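Local coordinates for ribokinase (Staphylococcus aureus, PDB 3RY7), which catalyses the ATP- and magnesium-dependent phosphorylation of D-ribose at O-5, yielding D-ribose 5-phosphate, at residues 254-259 against 277-282; 221-226 against 236-241; 18-23 against 101-106; 13-18 against 96-101. All blocks are in the same frame, centred on the assembly; numbering follows the deposited sequence. Where two conformers were deposited one is given.

Interaction 1 (254-259 against 277-282); sequences DTFIGA and FGNKAS
Two helices of the ribokinase core, 252-263 and 271-283, pack beside the active site, with F256 and A259 of the first set against G278, N279 and A281 of the second. The segments run roughly antiparallel, and their axes approach to 7.5 Å, a spacing made possible by small residues. The methyl groups of A259 CB and A281 CB meet at 3.5 Å, slightly tighter than usual, while T255 CG2 lies 3.7 Å from A281 O. At G278 the bare backbone admits the F256 ring: CG lies anti to the backbone N (chi1 168°), which carries CD1 to within 3.2 Å of G278 C. The ring meets this helix with its edge, N279 N lying in the ring plane. Alongside it runs the N279 amide, pointing the same way, with the two planes 24° apart and OD1 3.5 Å from F256 CD1. The amide nitrogen is held from outside by T228. F256 CA also makes a CH...O contact with G278 O, at 3.6 Å. D254, assigned as the proton acceptor, and N279, assigned to ATP binding, thus sit on neighbouring helices, as is typical of the catalytic core in the PfkB sugar kinases.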
loop_
_atom_site.group_PDB
_atom_site.type_symbol
_atom_site.label_atom_id
_atom_site.label_comp_id
_atom_site.label_asym_id
_atom_site.label_seq_id
_atom_site.Cartn_x
_atom_site.Cartn_y
_atom_site.Cartn_z
ATOM N N ASP A 254 -1.464 11.017 13.733
ATOM C CA ASP A 254 -0.939 12.279 13.225
ATOM C C ASP A 254 -1.782 12.767 12.079
ATOM O O ASP A 254 -1.976 13.971 11.910
ATOM C CB ASP A 254 0.521 12.124 12.786
ATOM C CG ASP A 254 1.441 11.835 13.950
ATOM O OD1 ASP A 254 1.186 12.368 15.062
ATOM O OD2 ASP A 254 2.418 11.077 13.754
ATOM N N THR A 255 -2.284 11.816 11.288
ATOM C CA THR A 255 -3.174 12.131 10.169
ATOM C C THR A 255 -4.504 12.707 10.687
ATOM O O THR A 255 -5.081 13.600 10.072
ATOM C CB THR A 255 -3.434 10.879 9.280
ATOM O OG1 THR A 255 -2.190 10.408 8.732
ATOM C CG2 THR A 255 -4.423 11.192 8.154
ATOM N N PHE A 256 -4.980 12.200 11.822
ATOM C CA PHE A 256 -6.201 12.735 12.434
ATOM C C PHE A 256 -5.999 14.207 12.817
ATOM O O PHE A 256 -6.831 15.061 12.516
ATOM C CB PHE A 256 -6.596 11.920 13.671
ATOM C CG PHE A 256 -7.667 12.579 14.506
ATOM C CD1 PHE A 256 -8.992 12.589 14.078
ATOM C CD2 PHE A 256 -7.346 13.205 15.718
ATOM C CE1 PHE A 256 -9.983 13.211 14.847
ATOM C CE2 PHE A 256 -8.326 13.829 16.486
ATOM C CZ PHE A 256 -9.647 13.831 16.052
ATOM N N ILE A 257 -4.872 14.494 13.466
ATOM C CA ILE A 257 -4.568 15.853 13.914
ATOM C C ILE A 257 -4.402 16.817 12.752
ATOM O O ILE A 257 -4.908 17.940 12.784
ATOM C CB ILE A 257 -3.319 15.877 14.805
ATOM C CG1 ILE A 257 -3.673 15.288 16.164
ATOM C CG2 ILE A 257 -2.812 17.294 14.966
ATOM C CD1 ILE A 257 -2.545 14.582 16.819
ATOM N N GLY A 258 -3.723 16.365 11.702
ATOM C CA GLY A 258 -3.460 17.231 10.573
ATOM C C GLY A 258 -4.755 17.640 9.922
ATOM O O GLY A 258 -4.974 18.815 9.594
ATOM N N ALA A 259 -5.629 16.651 9.746
ATOM C CA ALA A 259 -6.890 16.855 9.042
ATOM C C ALA A 259 -7.864 17.646 9.921
ATOM O O ALA A 259 -8.545 18.550 9.441
ATOM C CB ALA A 259 -7.488 15.501 8.638
ATOM N N PHE A 277 -14.238 14.651 9.998
ATOM C CA PHE A 277 -13.286 14.743 8.901
ATOM C C PHE A 277 -11.904 14.193 9.268
ATOM O O PHE A 277 -11.266 13.522 8.457
ATOM C CB PHE A 277 -13.156 16.190 8.467
ATOM C CG PHE A 277 -12.239 16.398 7.296
ATOM C CD1 PHE A 277 -12.732 16.360 5.995
ATOM C CD2 PHE A 277 -10.889 16.665 7.489
ATOM C CE1 PHE A 277 -11.894 16.568 4.902
ATOM C CE2 PHE A 277 -10.043 16.876 6.404
ATOM C CZ PHE A 277 -10.552 16.830 5.107
ATOM N N GLY A 278 -11.447 14.485 10.484
ATOM C CA GLY A 278 -10.174 13.976 10.962
ATOM C C GLY A 278 -10.193 12.461 11.067
ATOM O O GLY A 278 -9.216 11.785 10.738
ATOM N N ASN A 279 -11.308 11.924 11.548
ATOM C CA ASN A 279 -11.454 10.483 11.679
ATOM C C ASN A 279 -11.574 9.800 10.312
ATOM O O ASN A 279 -11.132 8.661 10.149
ATOM C CB ASN A 279 -12.623 10.129 12.602
ATOM C CG ASN A 279 -12.237 10.172 14.084
ATOM O OD1 ASN A 279 -11.123 9.795 14.466
ATOM N ND2 ASN A 279 -13.170 10.622 14.927
ATOM N N LYS A 280 -12.143 10.504 9.331
ATOM C CA LYS A 280 -12.156 10.007 7.957
ATOM C C LYS A 280 -10.729 9.878 7.444
ATOM O O LYS A 280 -10.270 8.775 7.122
ATOM C CB LYS A 280 -12.957 10.919 7.022
ATOM C CG LYS A 280 -14.465 10.678 7.043
ATOM C CD LYS A 280 -15.198 11.724 6.211
ATOM C CE LYS A 280 -16.701 11.724 6.498
ATOM N NZ LYS A 280 -17.423 12.816 5.767
ATOM N N ALA A 281 -10.033 11.013 7.380
ATOM C CA ALA A 281 -8.659 11.052 6.894
ATOM C C ALA A 281 -7.865 9.921 7.515
ATOM O O ALA A 281 -7.198 9.163 6.817
ATOM C CB ALA A 281 -8.024 12.386 7.215
ATOM N N SER A 282 -7.975 9.788 8.830
ATOM C CA SER A 282 -7.261 8.749 9.560
ATOM C C SER A 282 -7.581 7.311 9.094
ATOM O O SER A 282 -6.700 6.442 9.096
ATOM C CB SER A 282 -7.539 8.891 11.053
ATOM O OG SER A 282 -6.876 7.894 11.786
#

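Interaction 2 (221-226 against 236-241); sequences ITLGKQ and SQHIEA
H238 reaches across to the turn at 223-226, where its ring meets Q226 and L223. The closest approach is H238 CE1 to Q226 O, 3.0 Å; the angle at NE2 is too poor for a hydrogen bond to that oxygen. L223 adds a van der Waals contact, its CD1 lying 3.8 Å from H238 NE2. With CG anti to the backbone N (chi1 178°), the imidazole is directed at the turn. A little further along, A241 CB lies against the carbonyls of G224 and K225, 3.9 Å from G224 O. One water joins the two sides, 2.6 Å from K225 O, 2.7 Å from E240 OE1 and 2.7 Å from A241 N. The turn itself is shaped by Q226 N bonding to L223 O and by a classic beta bulge that sets two residues, L223 and G224, against the single residue G227. Beyond this shell, strand 228-231 lies between the two strands, and M204 of helix 201-213 touches both L223 and H238. Water, rather than direct hydrogen bonds, therefore supplies the polar link between 236-241 and a turn assigned to ATP binding: it spends both protons on two acceptors, K225 O and E240 OE1, and takes its third bond from A241 N.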
loop_
_atom_site.group_PDB
_atom_site.type_symbol
_atom_site.label_atom_id
_atom_site.label_comp_id
_atom_site.label_asym_id
_atom_site.label_seq_id
_atom_site.Cartn_x
_atom_site.Cartn_y
_atom_site.Cartn_z
ATOM N N ILE A 221 -9.877 13.938 23.562
ATOM C CA ILE A 221 -9.154 12.753 23.953
ATOM C C ILE A 221 -9.382 11.706 22.876
ATOM O O ILE A 221 -10.513 11.266 22.656
ATOM C CB ILE A 221 -9.608 12.225 25.308
ATOM C CG1 ILE A 221 -9.575 13.352 26.350
ATOM C CG2 ILE A 221 -8.743 11.040 25.737
ATOM C CD1 ILE A 221 -10.027 12.926 27.738
ATOM N N THR A 222 -8.315 11.341 22.181
ATOM C CA THR A 222 -8.401 10.298 21.174
ATOM C C THR A 222 -8.480 8.944 21.882
ATOM O O THR A 222 -7.747 8.689 22.850
ATOM C CB THR A 222 -7.213 10.363 20.202
ATOM O OG1 THR A 222 -5.982 10.395 20.939
ATOM C CG2 THR A 222 -7.329 11.597 19.323
ATOM N N LEU A 223 -9.401 8.099 21.428
ATOM C CA LEU A 223 -9.717 6.867 22.150
ATOM C C LEU A 223 -9.418 5.612 21.322
ATOM O O LEU A 223 -9.794 4.495 21.705
ATOM C CB LEU A 223 -11.184 6.876 22.587
ATOM C CG LEU A 223 -11.633 8.120 23.365
ATOM C CD1 LEU A 223 -13.149 8.208 23.422
ATOM C CD2 LEU A 223 -11.034 8.131 24.756
ATOM N N GLY A 224 -8.737 5.803 20.192
ATOM C CA GLY A 224 -8.401 4.700 19.310
ATOM C C GLY A 224 -9.632 4.134 18.621
ATOM O O GLY A 224 -10.358 4.863 17.931
ATOM N N LYS A 225 -9.901 2.853 18.821
ATOM C CA LYS A 225 -11.050 2.187 18.234
ATOM C C LYS A 225 -12.328 2.745 18.792
ATOM O O LYS A 225 -13.328 2.773 18.134
ATOM C CB LYS A 225 -11.025 0.707 18.550
ATOM C CG LYS A 225 -9.946 -0.056 17.875
ATOM C CD LYS A 225 -10.263 -1.513 17.864
ATOM C CE LYS A 225 -10.663 -1.942 16.469
ATOM N NZ LYS A 225 -9.549 -2.599 15.768
ATOM N N GLN A 226 -12.242 3.185 20.034
ATOM C CA GLN A 226 -13.374 3.787 20.747
ATOM C C GLN A 226 -13.758 5.184 20.239
ATOM O O GLN A 226 -14.735 5.768 20.707
ATOM C CB GLN A 226 -13.101 3.824 22.256
ATOM C CG GLN A 226 -13.343 2.500 22.978
ATOM C CD GLN A 226 -12.643 1.320 22.310
ATOM O OE1 GLN A 226 -11.410 1.178 22.484
ATOM N NE2 GLN A 226 -13.325 0.528 21.614
ATOM N N SER A 236 -19.867 18.779 25.187
ATOM C CA SER A 236 -19.320 17.508 25.642
ATOM C C SER A 236 -19.914 16.443 24.746
ATOM O O SER A 236 -21.128 16.228 24.751
ATOM C CB SER A 236 -19.664 17.231 27.106
ATOM O OG SER A 236 -18.982 16.078 27.587
ATOM N N GLN A 237 -19.058 15.798 23.961
ATOM C CA GLN A 237 -19.515 14.826 22.981
ATOM C C GLN A 237 -18.516 13.683 22.799
ATOM O O GLN A 237 -17.301 13.867 22.901
ATOM C CB GLN A 237 -19.818 15.524 21.655
ATOM C CG GLN A 237 -20.547 14.677 20.629
ATOM C CD GLN A 237 -21.069 15.520 19.476
ATOM O OE1 GLN A 237 -21.227 16.735 19.615
ATOM N NE2 GLN A 237 -21.333 14.884 18.330
ATOM N N HIS A 238 -19.050 12.492 22.568
ATOM C CA HIS A 238 -18.250 11.320 22.252
ATOM C C HIS A 238 -18.615 10.920 20.816
ATOM O O HIS A 238 -19.781 10.666 20.510
ATOM C CB HIS A 238 -18.566 10.207 23.251
ATOM C CG HIS A 238 -17.836 8.921 22.999
ATOM N ND1 HIS A 238 -17.720 8.357 21.745
ATOM C CD2 HIS A 238 -17.223 8.066 23.854
ATOM C CE1 HIS A 238 -17.045 7.224 21.836
ATOM N NE2 HIS A 238 -16.735 7.022 23.104
ATOM N N ILE A 239 -17.630 10.913 19.923
ATOM C CA ILE A 239 -17.852 10.625 18.509
ATOM C C ILE A 239 -17.176 9.327 18.066
ATOM O O ILE A 239 -16.001 9.114 18.365
ATOM C CB ILE A 239 -17.322 11.765 17.624
ATOM C CG1 ILE A 239 -17.995 13.082 17.995
ATOM C CG2 ILE A 239 -17.521 11.446 16.149
ATOM C CD1 ILE A 239 -18.229 13.993 16.820
ATOM N N GLU A 240 -17.910 8.483 17.350
ATOM C CA GLU A 240 -17.406 7.201 16.887
ATOM C C GLU A 240 -16.392 7.326 15.758
ATOM O O GLU A 240 -16.483 8.213 14.892
ATOM C CB GLU A 240 -18.569 6.305 16.445
ATOM C CG GLU A 240 -19.475 5.870 17.587
ATOM C CD GLU A 240 -18.719 5.098 18.651
ATOM O OE1 GLU A 240 -17.925 4.207 18.280
ATOM O OE2 GLU A 240 -18.908 5.383 19.855
ATOM N N ALA A 241 -15.434 6.406 15.778
ATOM C CA ALA A 241 -14.392 6.325 14.760
ATOM C C ALA A 241 -14.832 5.503 13.545
ATOM O O ALA A 241 -15.910 4.908 13.533
ATOM C CB ALA A 241 -13.117 5.730 15.369
HETATM O O HOH W 1 -15.291 4.484 17.664
#

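Interaction 3 (18-23 against 101-106); sequences TVERYA and VNAEGQ
N102 OD1 is gripped by two backbone donors, G105 N and Q106 N, each at 3.0 Å, while CB of the same residue lies against Y22 across the contact. The G105 bond comes in nearly along the carbonyl axis, whereas Q106 N sits above the plane of the amide. CG occupies the crowded position between the backbone N and the carbonyl carbon (chi1 65°), which turns the amide back over its own turn. The bond to G105 N, three residues on, makes this an Asx motif, and it ties down the tight connection leading into strand 107-112. N102 CB rests over one face of the Y22 ring as a CH-pi contact, 3.9 Å from the centroid and 18° off the normal. Ring and side chain cross at about a right angle. Q106 CB approaches the same ring at its edge, in the plane, and Y22 OH is hydrogen-bonded to T100 O. These loops extend the small four-stranded sheet beyond the ends of its parallel strands 12-18 and 95-101, the sheet that forms the lid in ribokinases. T18 and V101 make the last bridge of that ladder, and V19 N continues it by donating to V101 O at 2.8 Å. Past this point the chains stay linked by A103 N, which reaches E20 O at 3.1 Å from above the carbonyl plane (38° out of it). V19 CG2 packs on V101 O at 3.3 Å. R21 takes little part here; its NH2 forms a salt bridge with E27.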
loop_
_atom_site.group_PDB
_atom_site.type_symbol
_atom_site.label_atom_id
_atom_site.label_comp_id
_atom_site.label_asym_id
_atom_site.label_seq_id
_atom_site.Cartn_x
_atom_site.Cartn_y
_atom_site.Cartn_z
ATOM N N THR A 18 12.439 -5.600 9.061
ATOM C CA THR A 18 11.389 -6.602 9.187
ATOM C C THR A 18 11.998 -7.960 9.483
ATOM O O THR A 18 12.758 -8.499 8.682
ATOM C CB THR A 18 10.543 -6.721 7.923
ATOM O OG1 THR A 18 10.008 -5.440 7.577
ATOM C CG2 THR A 18 9.399 -7.699 8.147
ATOM N N VAL A 19 11.681 -8.495 10.652
ATOM C CA VAL A 19 12.079 -9.841 11.008
ATOM C C VAL A 19 10.855 -10.753 11.013
ATOM O O VAL A 19 9.729 -10.325 10.714
ATOM C CB VAL A 19 12.767 -9.881 12.379
ATOM C CG1 VAL A 19 13.871 -8.838 12.438
ATOM C CG2 VAL A 19 11.751 -9.638 13.484
ATOM N N GLU A 20 11.088 -12.022 11.328
ATOM C CA GLU A 20 10.002 -12.977 11.453
ATOM C C GLU A 20 9.680 -13.028 12.932
ATOM O O GLU A 20 8.530 -12.938 13.353
ATOM C CB GLU A 20 10.451 -14.358 10.961
ATOM C CG GLU A 20 9.367 -15.149 10.236
ATOM C CD GLU A 20 9.783 -15.557 8.829
ATOM O OE1 GLU A 20 10.611 -16.492 8.693
ATOM O OE2 GLU A 20 9.273 -14.944 7.859
ATOM N N ARG A 21 10.693 -13.240 13.736
ATOM C CA ARG A 21 10.493 -13.225 15.146
ATOM C C ARG A 21 11.596 -12.447 15.808
ATOM O O ARG A 21 12.735 -12.534 15.457
ATOM C CB ARG A 21 10.349 -14.642 15.728
ATOM C CG ARG A 21 11.632 -15.430 15.918
ATOM C CD ARG A 21 11.584 -16.484 17.029
ATOM N NE ARG A 21 12.510 -16.155 18.105
ATOM C CZ ARG A 21 13.662 -16.772 18.337
ATOM N NH1 ARG A 21 14.040 -17.767 17.594
ATOM N NH2 ARG A 21 14.445 -16.388 19.326
ATOM N N TYR A 22 11.216 -11.669 16.788
ATOM C CA TYR A 22 12.160 -10.844 17.526
ATOM C C TYR A 22 13.200 -11.731 18.172
ATOM O O TYR A 22 12.861 -12.734 18.786
ATOM C CB TYR A 22 11.461 -10.013 18.612
ATOM C CG TYR A 22 10.521 -8.944 18.093
ATOM C CD1 TYR A 22 10.981 -7.916 17.275
ATOM C CD2 TYR A 22 9.177 -8.951 18.440
ATOM C CE1 TYR A 22 10.121 -6.938 16.805
ATOM C CE2 TYR A 22 8.314 -7.980 17.979
ATOM C CZ TYR A 22 8.787 -6.976 17.161
ATOM O OH TYR A 22 7.915 -6.011 16.713
ATOM N N ALA A 23 14.470 -11.366 18.038
ATOM C CA ALA A 23 15.511 -12.073 18.757
ATOM C C ALA A 23 15.271 -11.826 20.220
ATOM O O ALA A 23 14.507 -10.941 20.589
ATOM C CB ALA A 23 16.884 -11.533 18.420
ATOM N N VAL A 101 9.982 -4.688 13.054
ATOM C CA VAL A 101 8.678 -5.304 12.838
ATOM C C VAL A 101 8.775 -6.838 12.822
ATOM O O VAL A 101 9.680 -7.394 12.201
ATOM C CB VAL A 101 8.121 -4.895 11.482
ATOM C CG1 VAL A 101 6.687 -5.363 11.339
ATOM C CG2 VAL A 101 8.236 -3.406 11.297
ATOM N N ASN A 102 7.853 -7.533 13.488
ATOM C CA ASN A 102 7.810 -8.995 13.348
ATOM C C ASN A 102 6.743 -9.486 12.369
ATOM O O ASN A 102 6.052 -8.680 11.735
ATOM C CB ASN A 102 7.742 -9.717 14.703
ATOM C CG ASN A 102 6.458 -9.439 15.474
ATOM O OD1 ASN A 102 5.472 -8.925 14.934
ATOM N ND2 ASN A 102 6.465 -9.802 16.753
ATOM N N ALA A 103 6.634 -10.802 12.214
ATOM C CA ALA A 103 5.695 -11.370 11.254
ATOM C C ALA A 103 4.250 -10.936 11.520
ATOM O O ALA A 103 3.486 -10.645 10.584
ATOM C CB ALA A 103 5.820 -12.879 11.246
ATOM N N GLU A 104 3.882 -10.906 12.796
ATOM C CA GLU A 104 2.588 -10.409 13.193
ATOM C C GLU A 104 2.305 -8.927 12.862
ATOM O O GLU A 104 1.200 -8.558 12.447
ATOM C CB GLU A 104 2.442 -10.503 14.711
ATOM C CG GLU A 104 3.544 -11.298 15.392
ATOM C CD GLU A 104 3.094 -11.978 16.670
ATOM O OE1 GLU A 104 3.845 -12.002 17.671
ATOM O OE2 GLU A 104 1.966 -12.505 16.675
ATOM N N GLY A 105 3.322 -8.088 13.014
ATOM C CA GLY A 105 3.173 -6.685 12.720
ATOM C C GLY A 105 3.410 -5.793 13.908
ATOM O O GLY A 105 3.148 -4.616 13.879
ATOM N N GLN A 106 3.901 -6.391 14.963
ATOM C CA GLN A 106 4.261 -5.639 16.152
ATOM C C GLN A 106 5.408 -4.695 15.794
ATOM O O GLN A 106 6.379 -5.099 15.147
ATOM C CB GLN A 106 4.719 -6.559 17.287
ATOM C CG GLN A 106 3.767 -7.711 17.631
ATOM C CD GLN A 106 4.063 -8.258 19.015
ATOM O OE1 GLN A 106 4.440 -7.506 19.910
ATOM N NE2 GLN A 106 3.895 -9.559 19.198
#

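Interaction 4 (13-18 against 96-101); sequences VDQFLT and QAFITV
In F16 the ring carbon CG turns anti to the carbonyl carbon (chi1 -74°), and in I99 CG1 does the same (chi1 -58°); the two side chains then lie alongside one another, pointing the same way. I99 CB sits over the ring face, 4.2 Å from its centroid and 28° off the normal, while CD1 reaches along to F16 CZ at 3.4 Å. V101 CG2 takes the ring from another direction, at its edge and in its plane, 3.9 Å from F16 CD1. On the same face of the sheet D14 leans over A97, with OD1 3.4 Å from A97 CB, and over the end of I99. The opposite face carries V13, Q15, L17 and their partners. There the bent Q15 chain sets its amide beside the F98 ring, NE2 lying 4.0 Å from F98 CE2, and the Q96 amide stands nearly perpendicular to that of Q15. Five backbone hydrogen bonds join the parallel strands in regular alternation, from A97 N to V13 O through to V101 N to L17 O; Q15 N to A97 O is short at 2.6 Å, and I99 N to Q15 O is 2.9 Å. On the face carrying D14 and F16, K288 of the second subunit makes a cation-pi contact with F16, and a glycerol, probably from the crystallisation liquor, hydrogen-bonds to D14 OD1, consistent with D14 lining the sugar site. The ladder is the central parallel pair of the four-stranded lid sheet characteristic of ribokinase-type enzymes.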
loop_
_atom_site.group_PDB
_atom_site.type_symbol
_atom_site.label_atom_id
_atom_site.label_comp_id
_atom_site.label_asym_id
_atom_site.label_seq_id
_atom_site.Cartn_x
_atom_site.Cartn_y
_atom_site.Cartn_z
ATOM N N VAL A 13 14.077 10.121 10.363
ATOM C CA VAL A 13 14.230 9.065 9.375
ATOM C C VAL A 13 13.971 7.737 10.081
ATOM O O VAL A 13 14.717 7.346 10.969
ATOM C CB VAL A 13 15.604 9.101 8.689
ATOM C CG1 VAL A 13 15.751 7.920 7.740
ATOM C CG2 VAL A 13 15.792 10.435 7.957
ATOM N N ASP A 14 12.876 7.075 9.711
ATOM C CA ASP A 14 12.527 5.782 10.293
ATOM C C ASP A 14 13.282 4.641 9.603
ATOM O O ASP A 14 13.153 4.440 8.405
ATOM C CB ASP A 14 11.022 5.533 10.159
ATOM C CG ASP A 14 10.173 6.507 10.977
ATOM O OD1 ASP A 14 10.723 7.275 11.805
ATOM O OD2 ASP A 14 8.940 6.487 10.788
ATOM N N GLN A 15 14.072 3.903 10.368
ATOM C CA GLN A 15 14.725 2.707 9.859
ATOM C C GLN A 15 13.979 1.441 10.223
ATOM O O GLN A 15 14.006 1.010 11.371
ATOM C CB GLN A 15 16.127 2.589 10.410
ATOM C CG GLN A 15 17.154 2.681 9.330
ATOM C CD GLN A 15 17.413 4.111 8.975
ATOM O OE1 GLN A 15 17.385 4.495 7.808
ATOM N NE2 GLN A 15 17.653 4.919 9.989
ATOM N N PHE A 16 13.349 0.831 9.232
ATOM C CA PHE A 16 12.569 -0.386 9.442
ATOM C C PHE A 16 13.344 -1.664 9.117
ATOM O O PHE A 16 13.843 -1.833 7.999
ATOM C CB PHE A 16 11.304 -0.340 8.594
ATOM C CG PHE A 16 10.258 0.593 9.121
ATOM C CD1 PHE A 16 9.274 0.127 9.985
ATOM C CD2 PHE A 16 10.251 1.936 8.751
ATOM C CE1 PHE A 16 8.296 0.980 10.471
ATOM C CE2 PHE A 16 9.275 2.795 9.230
ATOM C CZ PHE A 16 8.291 2.312 10.094
ATOM N N LEU A 17 13.431 -2.552 10.104
ATOM C CA LEU A 17 13.961 -3.900 9.912
ATOM C C LEU A 17 12.844 -4.913 10.123
ATOM O O LEU A 17 12.342 -5.060 11.239
ATOM C CB LEU A 17 15.062 -4.176 10.925
ATOM C CG LEU A 17 15.852 -5.475 10.745
ATOM C CD1 LEU A 17 16.714 -5.391 9.497
ATOM C CD2 LEU A 17 16.709 -5.756 11.973
ATOM N N THR A 18 12.439 -5.600 9.061
ATOM C CA THR A 18 11.389 -6.602 9.187
ATOM C C THR A 18 11.998 -7.960 9.483
ATOM O O THR A 18 12.758 -8.499 8.682
ATOM C CB THR A 18 10.543 -6.721 7.923
ATOM O OG1 THR A 18 10.008 -5.440 7.577
ATOM C CG2 THR A 18 9.399 -7.699 8.147
ATOM N N GLN A 96 16.076 10.205 14.315
ATOM C CA GLN A 96 15.853 8.894 13.710
ATOM C C GLN A 96 15.056 7.953 14.611
ATOM O O GLN A 96 15.126 8.033 15.848
ATOM C CB GLN A 96 17.192 8.235 13.371
ATOM C CG GLN A 96 17.949 8.979 12.318
ATOM C CD GLN A 96 19.404 8.582 12.276
ATOM O OE1 GLN A 96 19.725 7.409 12.113
ATOM N NE2 GLN A 96 20.295 9.563 12.406
ATOM N N ALA A 97 14.308 7.052 13.985
ATOM C CA ALA A 97 13.654 5.987 14.725
ATOM C C ALA A 97 14.096 4.632 14.175
ATOM O O ALA A 97 14.202 4.431 12.956
ATOM C CB ALA A 97 12.135 6.133 14.655
ATOM N N PHE A 98 14.348 3.708 15.087
ATOM C CA PHE A 98 14.773 2.368 14.726
ATOM C C PHE A 98 13.675 1.395 15.133
ATOM O O PHE A 98 13.426 1.160 16.323
ATOM C CB PHE A 98 16.109 2.076 15.391
ATOM C CG PHE A 98 17.115 3.194 15.208
ATOM C CD1 PHE A 98 17.305 4.150 16.193
ATOM C CD2 PHE A 98 17.840 3.310 14.016
ATOM C CE1 PHE A 98 18.226 5.189 16.020
ATOM C CE2 PHE A 98 18.760 4.352 13.828
ATOM C CZ PHE A 98 18.950 5.290 14.835
ATOM N N ILE A 99 13.002 0.867 14.119
ATOM C CA ILE A 99 11.778 0.096 14.289
ATOM C C ILE A 99 11.928 -1.348 13.788
ATOM O O ILE A 99 12.179 -1.579 12.597
ATOM C CB ILE A 99 10.635 0.775 13.512
ATOM C CG1 ILE A 99 10.455 2.219 14.013
ATOM C CG2 ILE A 99 9.350 -0.010 13.651
ATOM C CD1 ILE A 99 9.612 3.096 13.109
ATOM N N THR A 100 11.790 -2.312 14.694
ATOM C CA THR A 100 11.828 -3.717 14.310
ATOM C C THR A 100 10.411 -4.285 14.249
ATOM O O THR A 100 9.719 -4.336 15.264
ATOM C CB THR A 100 12.665 -4.542 15.296
ATOM O OG1 THR A 100 13.912 -3.886 15.534
ATOM C CG2 THR A 100 12.932 -5.944 14.738
ATOM N N VAL A 101 9.982 -4.688 13.054
ATOM C CA VAL A 101 8.678 -5.304 12.838
ATOM C C VAL A 101 8.775 -6.838 12.822
ATOM O O VAL A 101 9.680 -7.394 12.201
ATOM C CB VAL A 101 8.121 -4.895 11.482
ATOM C CG1 VAL A 101 6.687 -5.363 11.339
ATOM C CG2 VAL A 101 8.236 -3.406 11.297
#

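Interactions 4 and 3 form one continuous unit: strands 12-18 and 95-101 of the four-stranded sheet, then the loops that follow them, with T18 and V101 shared, centres 12 Å apart and segments alternating along the chain. Interactions 2 and 1 come later in the sequence and belong to the core; their centres are 13 Å apart, and they touch where F256 CE2 meets T222 CG2 at 3.7 Å. Interaction 2 lies at the edge of the nine-stranded sheet, and interaction 1 joins two helices beside it. Nearest atoms of interactions 1 and 4 are about 9 Å apart, consistent with a lid carrying D14 close to the catalytic D254; interaction 2 lies about 17 Å from interaction 4 between nearest atoms.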